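Side-chain contacts in saframycin Mx1 synthetase B (Legionella pneumophila subsp. pneumophila, PDB 3KXW), which belongs to the ANL clan of AMP-binding enzymes and holds 5'-O-[(S)-(dodecanoyloxy)(hydroxy)phosphoryl]adenosine in its ligand pocket: residues I525-L528 and V529-H533; K458-I461 and I462-K466. All coordinates share one frame; numbering follows the deposited sequence.

Both contacts contain a leucine packed on a residue one helical turn ahead, Leu528 on Asn532 and Leu460 on Tyr464, and their chemistry differs with the place of each helix in the fold. Contact 1 lies near the end of the long helix 515-533 and is partly buried: a leucine covers an amide, and side chains of helices 242-247 and 469-479 touch it. Contact 2 forms the short helix 460-466 and its N-cap at the surface, where the leucine-tyrosine pair packs on one side and two exposed lysines, two turns apart, share a water on the other. Their nearest atoms are about 8 Å apart, yet helix 469-479 is touched by both; strand 499-508, against which contact 2 rests, leads into the helix of contact 1.

Contact 1 (I525-L528 and V529-H533); sequences IFEL and VYENH
Leu528 lays its CD1 methyl over the flat face of the Asn532 amide, nearest the nitrogen, with CD1 3.6 Å from Asn532 ND2. The leucine branch reaches forward because CG is anti to the backbone N (chi1 179°), while Asn532 turns its amide back along the helix. The same amide face also meets a backbone carbonyl, Leu528 O lying 3.5 Å from Asn532 CG. That carbonyl receives Asn532 N at 2.9 Å, one of four successive i to i+4 bonds by which the main chain ties the two segments together. On another side of the helix Glu527 and Glu531 run alongside each other, CG to CG 4.1 Å. Their carboxylate planes stand 78° apart, and Glu527 OE2 stays 4.7 Å from Glu531 OE1; two like charges at this spacing would be expected to raise the cost of ionising both. Val529, buried like Asn532, rests CG2 3.5 Å from Ile525 O. The polar ends of Asn532 and His533 both find Ser476, whose OG is hydrogen-bonded to Asn532 ND2 and to His533 NE2. Helix 515-533 is the crossover of a beta-alpha-beta unit, between the parallel strands 499-508 and 539-544; Leu528 and Val529 lean on Leu477 and Ile473 of helix 469-479, whereas Phe526 and Tyr530 meet Leu246 of helix 242-247.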
# COMPACT_ATOMS: atom_id res chain seq x y z
N ILE A 525 2.08 17.05 -10.46
CA ILE A 525 1.13 16.14 -11.03
C ILE A 525 1.24 14.78 -10.34
O ILE A 525 0.24 14.21 -9.91
CB ILE A 525 1.33 16.00 -12.54
CG1 ILE A 525 0.92 17.31 -13.21
CG2 ILE A 525 0.49 14.85 -13.05
CD1 ILE A 525 1.38 17.43 -14.70
N PHE A 526 2.46 14.27 -10.20
CA PHE A 526 2.63 12.98 -9.54
C PHE A 526 2.02 12.99 -8.14
O PHE A 526 1.25 12.08 -7.78
CB PHE A 526 4.11 12.54 -9.51
CG PHE A 526 4.28 11.12 -9.05
CD1 PHE A 526 4.33 10.08 -9.96
CD2 PHE A 526 4.33 10.83 -7.70
CE1 PHE A 526 4.48 8.75 -9.52
CE2 PHE A 526 4.46 9.53 -7.25
CZ PHE A 526 4.53 8.49 -8.17
N GLU A 527 2.33 14.01 -7.36
CA GLU A 527 1.78 14.13 -6.00
C GLU A 527 0.25 14.21 -5.96
O GLU A 527 -0.41 13.56 -5.14
CB GLU A 527 2.42 15.32 -5.29
CG GLU A 527 1.85 15.58 -3.90
CD GLU A 527 2.36 16.90 -3.31
OE1 GLU A 527 3.59 17.12 -3.30
OE2 GLU A 527 1.52 17.71 -2.88
N LEU A 528 -0.33 14.99 -6.86
CA LEU A 528 -1.78 15.12 -6.91
C LEU A 528 -2.50 13.81 -7.13
O LEU A 528 -3.46 13.51 -6.43
CB LEU A 528 -2.19 16.11 -8.01
CG LEU A 528 -3.69 16.32 -8.17
CD1 LEU A 528 -4.26 17.06 -6.96
CD2 LEU A 528 -3.99 17.10 -9.44
N VAL A 529 -2.05 13.04 -8.12
CA VAL A 529 -2.72 11.79 -8.44
C VAL A 529 -2.50 10.75 -7.31
O VAL A 529 -3.40 9.99 -6.96
CB VAL A 529 -2.21 11.24 -9.79
CG1 VAL A 529 -2.82 9.89 -10.08
CG2 VAL A 529 -2.53 12.26 -10.91
N TYR A 530 -1.31 10.74 -6.75
CA TYR A 530 -1.02 9.84 -5.63
C TYR A 530 -1.96 10.10 -4.44
O TYR A 530 -2.52 9.16 -3.87
CB TYR A 530 0.42 9.97 -5.20
CG TYR A 530 0.78 9.01 -4.09
CD1 TYR A 530 1.29 7.75 -4.38
CD2 TYR A 530 0.58 9.36 -2.76
CE1 TYR A 530 1.62 6.86 -3.35
CE2 TYR A 530 0.90 8.48 -1.73
CZ TYR A 530 1.42 7.24 -2.02
OH TYR A 530 1.74 6.39 -0.97
N GLU A 531 -2.12 11.38 -4.10
CA GLU A 531 -2.97 11.79 -2.97
C GLU A 531 -4.47 11.60 -3.21
O GLU A 531 -5.17 11.11 -2.32
CB GLU A 531 -2.65 13.24 -2.60
CG GLU A 531 -1.19 13.40 -2.22
CD GLU A 531 -0.94 13.59 -0.72
OE1 GLU A 531 -1.07 14.75 -0.26
OE2 GLU A 531 -0.54 12.60 -0.02
N ASN A 532 -4.94 11.97 -4.40
CA ASN A 532 -6.36 11.90 -4.71
C ASN A 532 -6.85 10.51 -5.11
O ASN A 532 -8.02 10.20 -4.94
CB ASN A 532 -6.72 12.90 -5.82
CG ASN A 532 -6.69 14.35 -5.35
OD1 ASN A 532 -6.15 14.67 -4.28
ND2 ASN A 532 -7.26 15.25 -6.15
N HIS A 533 -5.95 9.67 -5.64
CA HIS A 533 -6.38 8.41 -6.25
C HIS A 533 -5.60 7.17 -5.83
O HIS A 533 -5.92 6.04 -6.24
CB HIS A 533 -6.39 8.55 -7.77
CG HIS A 533 -7.24 9.68 -8.24
ND1 HIS A 533 -8.61 9.61 -8.29
CD2 HIS A 533 -6.91 10.94 -8.59
CE1 HIS A 533 -9.09 10.77 -8.71
NE2 HIS A 533 -8.08 11.60 -8.90

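Contact 2 (K458-I461 and I462-K466); sequences KDLI and IIYGK
Leu460 and Tyr464 run side by side in the tight part of this contact, with Leu460 CD1 3.4 Å from Tyr464 CE1; the methyl comes at the rim of the ring, close to its plane, and not over a face. The phenol ring also meets the preceding turn of main chain: Leu460 O lies at the ring edge, near its plane, 3.2 Å from Tyr464 CD1. The start of the helix is closed by Asp459 at the N-cap, whose OD2 accepts a weak bond from Ile461 N at 2.9 Å and a longer weak one from Ile462 N. Asp459 CB packs across Ile462 CG1 at 3.6 Å. On the solvent side Lys458 and Lys466 are exposed, with a looser aliphatic touch behind them, Lys458 CB lying 3.9 Å from Ile463 CD1. Lys466, its CG between the backbone N and the carbonyl carbon (chi1 73°), folds back until Lys458 NZ and Lys466 NZ stand 3.2 Å apart; one water accepts from both, which probably eases their mutual repulsion. Helix 460-466 follows strand 450-456; Asp459 and Leu460 rest on Tyr500 of strand 499-508, and Tyr464 meets Tyr469 of the next helix, 469-479, edge-to-face.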
# COMPACT_ATOMS: atom_id res chain seq x y z
N LYS A 458 -7.76 -10.17 -15.25
CA LYS A 458 -8.49 -9.12 -15.95
C LYS A 458 -7.56 -8.03 -16.48
O LYS A 458 -6.68 -7.55 -15.77
CB LYS A 458 -9.54 -8.50 -15.04
CG LYS A 458 -10.72 -9.40 -14.74
CD LYS A 458 -11.99 -8.58 -14.75
CE LYS A 458 -13.00 -9.10 -13.77
NZ LYS A 458 -13.90 -7.97 -13.40
N ASP A 459 -7.79 -7.66 -17.74
CA ASP A 459 -7.04 -6.61 -18.41
C ASP A 459 -7.03 -5.31 -17.59
O ASP A 459 -8.07 -4.78 -17.22
CB ASP A 459 -7.66 -6.37 -19.78
CG ASP A 459 -6.82 -5.48 -20.65
OD1 ASP A 459 -6.11 -6.01 -21.52
OD2 ASP A 459 -6.86 -4.25 -20.44
N LEU A 460 -5.84 -4.79 -17.31
CA LEU A 460 -5.71 -3.64 -16.42
C LEU A 460 -6.36 -2.38 -17.01
O LEU A 460 -6.85 -1.52 -16.28
CB LEU A 460 -4.23 -3.38 -16.10
CG LEU A 460 -3.99 -2.22 -15.14
CD1 LEU A 460 -4.41 -2.62 -13.74
CD2 LEU A 460 -2.54 -1.79 -15.13
N ILE A 461 -6.35 -2.26 -18.33
CA ILE A 461 -7.03 -1.14 -18.98
C ILE A 461 -8.53 -1.20 -18.69
O ILE A 461 -9.17 -0.18 -18.43
CB ILE A 461 -6.73 -1.14 -20.49
CG1 ILE A 461 -5.30 -0.61 -20.68
CG2 ILE A 461 -7.71 -0.28 -21.25
CD1 ILE A 461 -4.68 -0.96 -22.00
N ILE A 462 -9.08 -2.41 -18.70
CA ILE A 462 -10.50 -2.60 -18.40
C ILE A 462 -10.78 -2.24 -16.95
O ILE A 462 -11.77 -1.59 -16.64
CB ILE A 462 -10.93 -4.07 -18.66
CG1 ILE A 462 -10.70 -4.42 -20.13
CG2 ILE A 462 -12.39 -4.30 -18.23
CD1 ILE A 462 -11.38 -3.48 -21.09
N ILE A 463 -9.89 -2.65 -16.05
CA ILE A 463 -10.03 -2.32 -14.64
C ILE A 463 -9.99 -0.82 -14.36
O ILE A 463 -10.83 -0.30 -13.62
CB ILE A 463 -8.97 -3.01 -13.78
CG1 ILE A 463 -9.19 -4.52 -13.80
CG2 ILE A 463 -8.98 -2.47 -12.35
CD1 ILE A 463 -10.65 -4.92 -14.08
N TYR A 464 -9.02 -0.12 -14.95
CA TYR A 464 -8.94 1.32 -14.82
C TYR A 464 -10.23 1.96 -15.32
O TYR A 464 -10.72 2.92 -14.71
CB TYR A 464 -7.71 1.91 -15.55
CG TYR A 464 -6.48 1.91 -14.67
CD1 TYR A 464 -5.96 0.73 -14.19
CD2 TYR A 464 -5.85 3.10 -14.30
CE1 TYR A 464 -4.84 0.71 -13.36
CE2 TYR A 464 -4.72 3.09 -13.46
CZ TYR A 464 -4.22 1.88 -13.01
OH TYR A 464 -3.10 1.82 -12.18
N GLY A 465 -10.79 1.41 -16.39
CA GLY A 465 -12.00 1.97 -17.00
C GLY A 465 -13.22 1.83 -16.10
O GLY A 465 -13.94 2.79 -15.87
N LYS A 466 -13.43 0.62 -15.58
CA LYS A 466 -14.61 0.36 -14.77
C LYS A 466 -14.54 1.08 -13.43
O LYS A 466 -15.57 1.38 -12.82
CB LYS A 466 -14.82 -1.14 -14.57
CG LYS A 466 -13.84 -1.74 -13.61
CD LYS A 466 -14.53 -2.72 -12.71
CE LYS A 466 -15.02 -3.90 -13.49
NZ LYS A 466 -15.20 -5.12 -12.61
O HOH W 1 -13.49 -6.75 -10.94